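Local coordinates for inositol monophosphatase family protein (Staphylococcus aureus, PDB 5I3S) that probably hydrolyses inositol monophosphate or a related sugar phosphate with the help of magnesium ions, as other members of its family do, at residues A[187-192]-A[213-218]; A[137-142]-A[191-196]; A[220-225]-A[242-247]. All blocks are in the same frame, centred on the assembly; numbering follows the deposited sequence.

Interaction 1 of 3, residues A[187-192]-A[213-218]; sequences EIVSVA and LVILYE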
ATOM      1  N   GLU A 187       8.716  -2.998   0.286  1.00 14.97           N
ATOM      2  CA  GLU A 187       8.624  -2.119   1.481  1.00 14.19           C
ATOM      3  C   GLU A 187       9.994  -1.596   1.957  1.00 13.71           C
ATOM      4  O   GLU A 187      10.118  -0.460   2.393  1.00 13.46           O
ATOM      5  CB  GLU A 187       7.830  -2.796   2.609  1.00 13.38           C
ATOM      6  CG  GLU A 187       6.326  -2.767   2.325  1.00 13.43           C
ATOM      7  CD  GLU A 187       5.559  -3.930   2.908  1.00 13.97           C
ATOM      8  OE1 GLU A 187       6.017  -5.111   2.845  1.00 15.30           O
ATOM      9  OE2 GLU A 187       4.481  -3.670   3.428  1.00 13.54           O
ATOM     10  N   ILE A 188      11.011  -2.439   1.874  1.00 14.32           N
ATOM     11  CA  ILE A 188      12.380  -2.061   2.234  1.00 14.20           C
ATOM     12  C   ILE A 188      12.882  -1.050   1.179  1.00 14.33           C
ATOM     13  O   ILE A 188      13.465  -0.055   1.514  1.00 14.58           O
ATOM     14  CB  ILE A 188      13.264  -3.334   2.297  1.00 14.49           C
ATOM     15  CG1 ILE A 188      12.869  -4.221   3.468  1.00 14.12           C
ATOM     16  CG2 ILE A 188      14.767  -3.016   2.346  1.00 14.97           C
ATOM     17  CD1 ILE A 188      13.534  -5.599   3.412  1.00 14.41           C
ATOM     18  N   VAL A 189      12.629  -1.290  -0.096  1.00 15.32           N
ATOM     19  CA  VAL A 189      12.876  -0.248  -1.112  1.00 16.43           C
ATOM     20  C   VAL A 189      12.076   1.058  -0.879  1.00 17.12           C
ATOM     21  O   VAL A 189      12.629   2.133  -1.106  1.00 17.12           O
ATOM     22  CB  VAL A 189      12.611  -0.777  -2.524  1.00 16.69           C
ATOM     23  CG1 VAL A 189      12.505   0.345  -3.550  1.00 16.67           C
ATOM     24  CG2 VAL A 189      13.700  -1.748  -2.897  1.00 17.55           C
ATOM     25  N   SER A 190      10.808   0.993  -0.436  1.00 16.75           N
ATOM     26  CA  SER A 190      10.087   2.209  -0.051  1.00 16.70           C
ATOM     27  C   SER A 190      10.809   2.982   1.031  1.00 17.35           C
ATOM     28  O   SER A 190      10.735   4.217   1.074  1.00 18.22           O
ATOM     29  CB  SER A 190       8.698   1.904   0.463  1.00 17.81           C
ATOM     30  OG  SER A 190       7.919   1.296  -0.524  1.00 17.92           O
ATOM     31  N   VAL A 191      11.518   2.297   1.927  1.00 17.14           N
ATOM     32  CA  VAL A 191      12.389   3.047   2.854  1.00 15.78           C
ATOM     33  C   VAL A 191      13.574   3.674   2.098  1.00 14.87           C
ATOM     34  O   VAL A 191      13.886   4.846   2.278  1.00 13.77           O
ATOM     35  CB  VAL A 191      12.790   2.217   4.088  1.00 15.67           C
ATOM     36  CG1 VAL A 191      13.546   3.066   5.121  1.00 15.31           C
ATOM     37  CG2 VAL A 191      11.540   1.678   4.782  1.00 15.92           C
ATOM     38  N   ALA A 192      14.229   2.898   1.256  1.00 14.86           N
ATOM     39  CA  ALA A 192      15.325   3.438   0.479  1.00 16.09           C
ATOM     40  C   ALA A 192      14.943   4.655  -0.375  1.00 17.49           C
ATOM     41  O   ALA A 192      15.770   5.543  -0.502  1.00 19.83           O
ATOM     42  CB  ALA A 192      15.969   2.379  -0.396  1.00 16.09           C
ATOM     43  N   LEU A 213      18.203  -4.845   1.167  1.00 22.37           N
ATOM     44  CA  LEU A 213      19.150  -4.361   2.166  1.00 23.83           C
ATOM     45  C   LEU A 213      20.355  -3.628   1.557  1.00 23.48           C
ATOM     46  O   LEU A 213      20.810  -2.633   2.107  1.00 22.67           O
ATOM     47  CB  LEU A 213      19.639  -5.508   3.023  1.00 24.16           C
ATOM     48  CG  LEU A 213      19.554  -5.269   4.502  1.00 29.21           C
ATOM     49  CD1 LEU A 213      18.158  -4.877   5.013  1.00 26.81           C
ATOM     50  CD2 LEU A 213      20.030  -6.563   5.152  1.00 32.33           C
ATOM     51  N   VAL A 214      20.825  -4.100   0.409  1.00 22.36           N
ATOM     52  CA  VAL A 214      22.002  -3.494  -0.251  1.00 22.91           C
ATOM     53  C   VAL A 214      21.644  -2.098  -0.735  1.00 21.72           C
ATOM     54  O   VAL A 214      22.430  -1.140  -0.568  1.00 23.45           O
ATOM     55  CB  VAL A 214      22.523  -4.387  -1.420  1.00 24.32           C
ATOM     56  CG1 VAL A 214      23.738  -3.775  -2.125  1.00 25.46           C
ATOM     57  CG2 VAL A 214      22.861  -5.791  -0.911  1.00 25.35           C
ATOM     58  N   ILE A 215      20.433  -1.975  -1.278  1.00 20.76           N
ATOM     59  CA  ILE A 215      19.884  -0.695  -1.770  1.00 20.90           C
ATOM     60  C   ILE A 215      19.700   0.295  -0.599  1.00 21.45           C
ATOM     61  O   ILE A 215      20.148   1.456  -0.629  1.00 21.48           O
ATOM     62  CB  ILE A 215      18.561  -0.956  -2.580  1.00 20.67           C
ATOM     63  CG1 ILE A 215      18.869  -1.763  -3.862  1.00 20.37           C
ATOM     64  CG2 ILE A 215      17.877   0.343  -2.956  1.00 20.36           C
ATOM     65  CD1 ILE A 215      17.742  -2.596  -4.421  1.00 19.64           C
ATOM     66  N   LEU A 216      19.071  -0.182   0.456  1.00 20.88           N
ATOM     67  CA  LEU A 216      18.895   0.597   1.671  1.00 20.93           C
ATOM     68  C   LEU A 216      20.204   1.145   2.171  1.00 19.98           C
ATOM     69  O   LEU A 216      20.305   2.302   2.483  1.00 20.99           O
ATOM     70  CB  LEU A 216      18.290  -0.322   2.778  1.00 21.49           C
ATOM     71  CG  LEU A 216      17.530   0.206   3.992  1.00 21.88           C
ATOM     72  CD1 LEU A 216      18.042  -0.331   5.314  1.00 24.46           C
ATOM     73  CD2 LEU A 216      17.366   1.714   4.020  1.00 24.17           C
ATOM     74  N   TYR A 217      21.215   0.302   2.263  1.00 20.65           N
ATOM     75  CA  TYR A 217      22.471   0.722   2.854  1.00 22.35           C
ATOM     76  C   TYR A 217      23.205   1.793   1.957  1.00 24.72           C
ATOM     77  O   TYR A 217      23.774   2.759   2.495  1.00 24.63           O
ATOM     78  CB  TYR A 217      23.340  -0.489   3.226  1.00 23.23           C
ATOM     79  CG  TYR A 217      22.953  -1.256   4.528  1.00 25.38           C
ATOM     80  CD1 TYR A 217      22.352  -0.632   5.659  1.00 22.45           C
ATOM     81  CD2 TYR A 217      23.293  -2.590   4.654  1.00 26.24           C
ATOM     82  N   GLU A 218      23.100   1.690   0.627  1.00 24.15           N
ATOM     83  CA  GLU A 218      23.627   2.743  -0.257  1.00 24.32           C
ATOM     84  C   GLU A 218      23.020   4.122  -0.082  1.00 24.90           C
ATOM     85  O   GLU A 218      23.737   5.094  -0.294  1.00 27.31           O
ATOM     86  CB  GLU A 218      23.581   2.347  -1.710  1.00 23.48           C
ATOM     87  CG  GLU A 218      24.513   1.206  -2.004  1.00 26.52           C
ATOM     88  CD  GLU A 218      25.993   1.543  -1.714  1.00 27.51           C
ATOM     89  OE1 GLU A 218      26.522   2.537  -2.285  1.00 26.58           O
ATOM     90  OE2 GLU A 218      26.624   0.786  -0.942  1.00 29.08           O
TER
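Ala192 presses its CB against Ile215 CG2 (3.8 Å) and sits 4.0 Å from Leu216 CA. The two segments belong to helices 184-193 and 206-218, the neighbouring helices held between the two sheets of the sugar phosphatase fold. They run almost parallel, their segment axes 12° apart and 8.6 Å at closest approach, and alanine at this point lets the backbones come close. One turn back, Ile188 sends CG2 rather than its longer branch across. That methyl stands anti to its own backbone N and meets Leu213 N at 4.1 Å, with Leu216 CB slightly farther off. On the flank facing the larger sheet, Val189 CG2 approaches Ile215 CD1 (4.4 Å), and both side chains also rest on Tyr124 and Val115. On the flank facing the smaller sheet, Val191 CG1 meets Leu216 CD2 at 4.2 Å, while Ile188 and Val191 lean on Tyr199. No hydrogen bond links the segments; the side chains that meet are all aliphatic. Beyond this layer, carboxylates tie each helix to nearby backbone: Glu187 OE2 accepts from Tyr181 N, and Glu218 takes Gly131 N on OE1 and Gly129 N on OE2.

Interaction 2 of 3, residues A[137-142]-A[191-196]; sequences QPLKPL and VATGNL
Ala192 O accepts a hydrogen bond from a water at 2.6 Å, and the same water donates to Lys140 O at 2.8 Å, bridging two backbone carbonyls that could not bond to each other. The site is the C-terminal end of helix 184-193, closed by a Schellman motif in which Gly194 takes a positive phi (86°) and its N bonds back to Val191 O at 3.1 Å. Segment 137-142, leaving the outermost strand 137-138 of the larger sheet, runs past this end and drops two leucines onto it. Leu142 sets CD2 over two carbonyls of the final turn, 3.4 Å from both Val191 O and Ala192 O, so a methyl covers oxygens at the helix end. Leu139 crosses Thr193 at a slant, with CD2 4.0 Å from Thr193 CG2, and its CD1 lies 4.4 Å from Ala192 CB. Thr193 can offer this methyl because its chi1 of 58° turns OG1 back to the helix, where it makes weak hydrogen bonds with Val189 O and Ser190 O. Val219 touches both leucines and Ala192. Just past the turn the chain reaches the dimer interface: Asn195 O accepts from Gln94 NE2 of the second subunit, and Asn195 ND2 pairs with Glu96 OE1 there.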
ATOM      1  N   GLN A 137      18.119   6.367 -12.710  1.00 30.82           N
ATOM      2  CA  GLN A 137      18.132   7.524 -11.785  1.00 34.42           C
ATOM      3  C   GLN A 137      18.683   7.139 -10.401  1.00 32.82           C
ATOM      4  O   GLN A 137      18.206   6.179  -9.783  1.00 26.21           O
ATOM      5  CB  GLN A 137      16.727   8.150 -11.549  1.00 35.49           C
ATOM      6  CG  GLN A 137      16.000   8.609 -12.795  1.00 40.66           C
ATOM      7  CD  GLN A 137      16.775   9.650 -13.622  1.00 46.60           C
ATOM      8  OE1 GLN A 137      17.418  10.565 -13.083  1.00 44.02           O
ATOM      9  NE2 GLN A 137      16.712   9.506 -14.942  1.00 48.22           N
ATOM     10  N   PRO A 138      19.652   7.924  -9.901  1.00 32.82           N
ATOM     11  CA  PRO A 138      20.243   7.604  -8.617  1.00 32.12           C
ATOM     12  C   PRO A 138      19.265   8.002  -7.512  1.00 30.29           C
ATOM     13  O   PRO A 138      18.546   8.955  -7.679  1.00 30.57           O
ATOM     14  CB  PRO A 138      21.546   8.445  -8.607  1.00 33.32           C
ATOM     15  CG  PRO A 138      21.282   9.604  -9.518  1.00 34.35           C
ATOM     16  CD  PRO A 138      20.286   9.102 -10.543  1.00 34.47           C
ATOM     17  N   LEU A 139      19.215   7.240  -6.430  1.00 27.74           N
ATOM     18  CA  LEU A 139      18.450   7.614  -5.241  1.00 26.79           C
ATOM     19  C   LEU A 139      19.318   8.485  -4.355  1.00 25.65           C
ATOM     20  O   LEU A 139      20.512   8.259  -4.280  1.00 27.78           O
ATOM     21  CB  LEU A 139      18.064   6.365  -4.472  1.00 26.80           C
ATOM     22  CG  LEU A 139      17.168   5.387  -5.220  1.00 26.97           C
ATOM     23  CD1 LEU A 139      16.825   4.262  -4.279  1.00 27.00           C
ATOM     24  CD2 LEU A 139      15.895   6.088  -5.686  1.00 26.24           C
ATOM     25  N   LYS A 140      18.701   9.469  -3.710  1.00 26.10           N
ATOM     26  CA  LYS A 140      19.339  10.371  -2.734  1.00 29.18           C
ATOM     27  C   LYS A 140      19.486   9.686  -1.369  1.00 28.22           C
ATOM     28  O   LYS A 140      18.602   8.893  -0.990  1.00 22.66           O
ATOM     29  CB  LYS A 140      18.501  11.642  -2.466  1.00 31.36           C
ATOM     30  CG  LYS A 140      18.071  12.468  -3.673  1.00 36.72           C
ATOM     31  CD  LYS A 140      19.246  13.091  -4.402  1.00 43.15           C
ATOM     32  CE  LYS A 140      19.095  13.003  -5.917  1.00 49.81           C
ATOM     33  NZ  LYS A 140      20.442  12.933  -6.553  1.00 52.74           N
ATOM     34  N   PRO A 141      20.564  10.040  -0.616  1.00 28.20           N
ATOM     35  CA  PRO A 141      20.630   9.677   0.785  1.00 26.25           C
ATOM     36  C   PRO A 141      19.391  10.103   1.533  1.00 25.05           C
ATOM     37  O   PRO A 141      18.642  11.057   1.151  1.00 21.82           O
ATOM     38  CB  PRO A 141      21.868  10.421   1.300  1.00 29.07           C
ATOM     39  CG  PRO A 141      22.751  10.527   0.105  1.00 28.58           C
ATOM     40  CD  PRO A 141      21.778  10.784  -1.026  1.00 28.82           C
ATOM     41  N   LEU A 142      19.143   9.328   2.568  1.00 23.92           N
ATOM     42  CA  LEU A 142      18.026   9.542   3.436  1.00 22.42           C
ATOM     43  C   LEU A 142      18.403  10.607   4.440  1.00 23.05           C
ATOM     44  O   LEU A 142      19.563  10.778   4.763  1.00 19.61           O
ATOM     45  CB  LEU A 142      17.696   8.224   4.158  1.00 21.97           C
ATOM     46  CG  LEU A 142      17.277   7.048   3.238  1.00 21.26           C
ATOM     47  CD1 LEU A 142      16.886   5.858   4.076  1.00 20.37           C
ATOM     48  CD2 LEU A 142      16.114   7.464   2.342  1.00 21.48           C
ATOM     49  N   VAL A 191      11.518   2.297   1.927  1.00 17.14           N
ATOM     50  CA  VAL A 191      12.389   3.047   2.854  1.00 15.78           C
ATOM     51  C   VAL A 191      13.574   3.674   2.098  1.00 14.87           C
ATOM     52  O   VAL A 191      13.886   4.846   2.278  1.00 13.77           O
ATOM     53  CB  VAL A 191      12.790   2.217   4.088  1.00 15.67           C
ATOM     54  CG1 VAL A 191      13.546   3.066   5.121  1.00 15.31           C
ATOM     55  CG2 VAL A 191      11.540   1.678   4.782  1.00 15.92           C
ATOM     56  N   ALA A 192      14.229   2.898   1.256  1.00 14.86           N
ATOM     57  CA  ALA A 192      15.325   3.438   0.479  1.00 16.09           C
ATOM     58  C   ALA A 192      14.943   4.655  -0.375  1.00 17.49           C
ATOM     59  O   ALA A 192      15.770   5.543  -0.502  1.00 19.83           O
ATOM     60  CB  ALA A 192      15.969   2.379  -0.396  1.00 16.09           C
ATOM     61  N   THR A 193      13.731   4.690  -0.943  1.00 17.81           N
ATOM     62  CA  THR A 193      13.283   5.824  -1.758  1.00 19.15           C
ATOM     63  C   THR A 193      12.701   6.964  -0.962  1.00 19.94           C
ATOM     64  O   THR A 193      12.410   8.000  -1.538  1.00 21.83           O
ATOM     65  CB  THR A 193      12.200   5.420  -2.806  1.00 20.18           C
ATOM     66  OG1 THR A 193      11.068   4.841  -2.146  1.00 22.13           O
ATOM     67  CG2 THR A 193      12.765   4.403  -3.832  1.00 20.03           C
ATOM     68  N   GLY A 194      12.477   6.788   0.334  1.00 19.94           N
ATOM     69  CA  GLY A 194      11.844   7.823   1.146  1.00 19.67           C
ATOM     70  C   GLY A 194      10.333   7.815   1.161  1.00 20.14           C
ATOM     71  O   GLY A 194       9.738   8.693   1.768  1.00 19.80           O
ATOM     72  N   ASN A 195       9.697   6.817   0.532  1.00 19.79           N
ATOM     73  CA  ASN A 195       8.246   6.691   0.575  1.00 20.12           C
ATOM     74  C   ASN A 195       7.691   6.254   1.940  1.00 20.28           C
ATOM     75  O   ASN A 195       6.535   6.561   2.273  1.00 20.36           O
ATOM     76  CB  ASN A 195       7.739   5.760  -0.541  1.00 21.70           C
ATOM     77  CG  ASN A 195       7.440   6.516  -1.827  1.00 25.29           C
ATOM     78  OD1 ASN A 195       7.897   7.677  -2.030  1.00 25.76           O
ATOM     79  ND2 ASN A 195       6.659   5.884  -2.713  1.00 25.47           N
ATOM     80  N   LEU A 196       8.499   5.533   2.704  1.00 18.91           N
ATOM     81  CA  LEU A 196       8.219   5.230   4.089  1.00 19.40           C
ATOM     82  C   LEU A 196       9.481   5.571   4.884  1.00 19.98           C
ATOM     83  O   LEU A 196      10.588   5.350   4.395  1.00 23.32           O
ATOM     84  CB  LEU A 196       7.931   3.739   4.265  1.00 19.20           C
ATOM     85  CG  LEU A 196       6.733   3.053   3.600  1.00 20.26           C
ATOM     86  CD1 LEU A 196       6.739   1.550   3.902  1.00 20.45           C
ATOM     87  CD2 LEU A 196       5.451   3.701   4.101  1.00 21.92           C
TER
HETATM   88  O   HOH W   1      15.976   8.013  -1.199  1.00 24.17           O

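Interaction 3 of 3, residues A[220-225]-A[242-247]; sequences NGQASN and GNRGLH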
ATOM      1  N   ASN A 220      22.272   5.240   2.924  1.00 24.38           N
ATOM      2  CA  ASN A 220      22.543   5.520   4.359  1.00 30.01           C
ATOM      3  C   ASN A 220      21.444   5.185   5.316  1.00 26.57           C
ATOM      4  O   ASN A 220      21.422   5.773   6.406  1.00 25.24           O
ATOM      5  CB  ASN A 220      22.973   6.998   4.608  1.00 35.88           C
ATOM      6  CG  ASN A 220      24.445   7.139   4.733  1.00 43.64           C
ATOM      7  OD1 ASN A 220      25.120   7.572   3.797  1.00 51.20           O
ATOM      8  ND2 ASN A 220      24.973   6.745   5.894  1.00 53.32           N
ATOM      9  N   GLY A 221      20.584   4.225   4.965  1.00 24.94           N
ATOM     10  CA  GLY A 221      19.570   3.760   5.913  1.00 27.25           C
ATOM     11  C   GLY A 221      20.174   2.786   6.904  1.00 29.32           C
ATOM     12  O   GLY A 221      21.333   2.381   6.711  1.00 30.89           O
ATOM     13  N   GLN A 222      19.437   2.428   7.975  1.00 28.04           N
ATOM     14  CA  GLN A 222      19.855   1.308   8.793  1.00 25.91           C
ATOM     15  C   GLN A 222      18.859   0.185   9.032  1.00 24.84           C
ATOM     16  O   GLN A 222      17.644   0.359   9.018  1.00 22.10           O
ATOM     17  CB  GLN A 222      20.489   1.714  10.094  1.00 30.65           C
ATOM     18  CG  GLN A 222      19.876   2.875  10.818  1.00 34.30           C
ATOM     19  CD  GLN A 222      20.598   3.131  12.146  1.00 41.90           C
ATOM     20  OE1 GLN A 222      20.369   4.143  12.850  1.00 45.80           O
ATOM     21  NE2 GLN A 222      21.481   2.200  12.502  1.00 43.28           N
ATOM     22  N   ALA A 223      19.447  -0.979   9.281  1.00 21.98           N
ATOM     23  CA  ALA A 223      18.723  -2.199   9.399  1.00 21.59           C
ATOM     24  C   ALA A 223      19.255  -2.953  10.575  1.00 18.72           C
ATOM     25  O   ALA A 223      20.428  -3.020  10.760  1.00 16.56           O
ATOM     26  CB  ALA A 223      18.858  -3.023   8.147  1.00 20.27           C
ATOM     27  N   SER A 224      18.328  -3.504  11.340  1.00 17.68           N
ATOM     28  CA  SER A 224      18.592  -4.426  12.380  1.00 16.68           C
ATOM     29  C   SER A 224      17.371  -5.344  12.489  1.00 17.32           C
ATOM     30  O   SER A 224      16.422  -5.199  11.741  1.00 16.39           O
ATOM     31  CB  SER A 224      18.766  -3.679  13.699  1.00 14.83           C
ATOM     32  OG  SER A 224      17.533  -3.125  14.119  1.00 14.01           O
ATOM     33  N   ASN A 225      17.422  -6.272  13.443  1.00 17.34           N
ATOM     34  CA  ASN A 225      16.248  -6.991  13.869  1.00 17.08           C
ATOM     35  C   ASN A 225      15.648  -6.180  14.998  1.00 17.73           C
ATOM     36  O   ASN A 225      16.116  -5.040  15.269  1.00 16.55           O
ATOM     37  CB  ASN A 225      16.594  -8.439  14.227  1.00 16.99           C
ATOM     38  CG  ASN A 225      17.283  -8.606  15.554  1.00 16.25           C
ATOM     39  OD1 ASN A 225      17.626  -7.675  16.261  1.00 17.83           O
ATOM     40  ND2 ASN A 225      17.488  -9.835  15.897  1.00 18.27           N
ATOM     41  N   GLY A 242      14.892   1.748   8.489  1.00 15.37           N
ATOM     42  CA  GLY A 242      14.489   3.126   8.515  1.00 16.36           C
ATOM     43  C   GLY A 242      15.641   4.077   8.215  1.00 15.63           C
ATOM     44  O   GLY A 242      16.782   3.660   8.058  1.00 14.39           O
ATOM     45  N   ASN A 243      15.321   5.350   8.179  1.00 16.54           N
ATOM     46  CA  ASN A 243      16.349   6.377   8.256  1.00 18.16           C
ATOM     47  C   ASN A 243      17.003   6.285   9.640  1.00 19.44           C
ATOM     48  O   ASN A 243      16.395   5.802  10.596  1.00 21.60           O
ATOM     49  CB  ASN A 243      15.802   7.774   7.892  1.00 18.19           C
ATOM     50  CG  ASN A 243      14.851   8.394   8.929  1.00 19.24           C
ATOM     51  OD1 ASN A 243      15.239   8.744  10.053  1.00 20.25           O
ATOM     52  ND2 ASN A 243      13.629   8.659   8.507  1.00 19.61           N
ATOM     53  N   ARG A 244      18.277   6.630   9.700  1.00 21.11           N
ATOM     54  CA  ARG A 244      19.099   6.561  10.916  1.00 22.23           C
ATOM     55  C   ARG A 244      18.408   7.059  12.115  1.00 20.62           C
ATOM     56  O   ARG A 244      18.227   6.322  13.084  1.00 19.52           O
ATOM     57  CB  ARG A 244      20.411   7.306  10.724  1.00 24.74           C
ATOM     58  CG  ARG A 244      21.389   6.418   9.996  1.00 28.70           C
ATOM     59  CD  ARG A 244      22.618   7.097   9.407  1.00 32.86           C
ATOM     60  NE  ARG A 244      23.329   6.042   8.689  1.00 39.72           N
ATOM     61  CZ  ARG A 244      24.070   5.073   9.248  1.00 42.87           C
ATOM     62  NH1 ARG A 244      24.302   5.041  10.558  1.00 44.48           N
ATOM     63  NH2 ARG A 244      24.614   4.127   8.478  1.00 44.13           N
ATOM     64  N   GLY A 245      17.931   8.282  12.011  1.00 21.16           N
ATOM     65  CA  GLY A 245      17.339   8.953  13.145  1.00 23.09           C
ATOM     66  C   GLY A 245      16.179   8.172  13.750  1.00 24.09           C
ATOM     67  O   GLY A 245      16.062   7.971  14.955  1.00 24.16           O
ATOM     68  N   LEU A 246      15.270   7.717  12.935  1.00 22.60           N
ATOM     69  CA  LEU A 246      14.164   7.181  13.595  1.00 22.74           C
ATOM     70  C   LEU A 246      14.228   5.683  13.782  1.00 20.71           C
ATOM     71  O   LEU A 246      13.463   5.135  14.583  1.00 18.42           O
ATOM     72  CB  LEU A 246      12.938   7.638  12.935  1.00 24.54           C
ATOM     73  CG  LEU A 246      12.145   6.558  12.352  1.00 23.85           C
ATOM     74  CD1 LEU A 246      10.750   7.126  12.433  1.00 23.63           C
ATOM     75  CD2 LEU A 246      12.803   6.271  10.995  1.00 23.75           C
ATOM     76  N   HIS A 247      15.135   5.029  13.062  1.00 19.59           N
ATOM     77  CA  HIS A 247      15.558   3.732  13.491  1.00 19.95           C
ATOM     78  C   HIS A 247      16.041   3.770  14.950  1.00 21.21           C
ATOM     79  O   HIS A 247      15.566   2.978  15.765  1.00 23.53           O
ATOM     80  CB  HIS A 247      16.657   3.199  12.602  1.00 20.58           C
ATOM     81  CG  HIS A 247      17.025   1.786  12.907  1.00 19.67           C
ATOM     82  ND1 HIS A 247      17.803   1.438  13.992  1.00 20.06           N
ATOM     83  CD2 HIS A 247      16.705   0.635  12.287  1.00 19.16           C
ATOM     84  CE1 HIS A 247      17.974   0.134  14.017  1.00 19.18           C
ATOM     85  NE2 HIS A 247      17.313  -0.378  12.994  1.00 21.72           N
TER
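His247 lays one face of its imidazole against Gln222, whose CG sits 4.1 Å from the ring centroid in a CH-pi contact. The terminal amide of the glutamine continues the overlap, stacked at 25° to the ring plane, because the chain is extended beyond CG and runs obliquely across the imidazole. With CG anti to its own backbone N (chi1 -173°), the histidine reaches from the first turn of helix 244-255 down to the strand, and its far edge meets Ser224. There NE2 donates to Ser224 OG at 3.0 Å, with the hydroxyl 14° out of the ring plane. Ser224 OG in turn donates a hydrogen bond to Asn225 O at 2.6 Å; the two bonds hold the hydroxyl and the turn of the ring.

Under this layer the backbones pair. Gln222 N bonds to Gly242 O at 2.9 Å and Gly242 N returns to Gln222 O at 3.1 Å, making one antiparallel hydrogen-bonded pair. Arg244, extended from CG to NE, reaches the turn before the strand, where NE makes a weak hydrogen bond to Asn220 O (3.0 Å). Asn243 is the N-cap of the helix: its OD1 accepts Leu246 N at 3.1 Å from above the carbonyl plane, and its ND2 is bound to Ser145 OG. Ala223 turns to the other side of the sheet, onto Leu213 and Leu216. Edge strand 222-224, paired with 237-242 and overlaid by helix 244-255, which follows strand 237-242, completes this border of the smaller, five-stranded sheet in the sugar phosphatase fold.

In the fold
Interactions 1 and 3 belong to the helices and five-stranded sheet; interaction 2 brings in segment 137-142 from the edge of the seven-stranded sheet. Interactions 1 and 2, centred about 7 Å apart, share Val191 and Ala192 of helix 184-193. Interaction 3 lies about 10 Å from interaction 1 and 13 Å from interaction 2, at the smaller sheet's edge strand, with helix 244-255 on the face turned from the helix pair. Interaction 2 opens first and closes at 191-196, overlapping the start of interaction 1; interaction 3 opens after both, as helix 206-218 leads into strand 222-224. Val191 CG1 joins all three, packing on Gly242 CA at 3.5 Å. Together they connect both sheets.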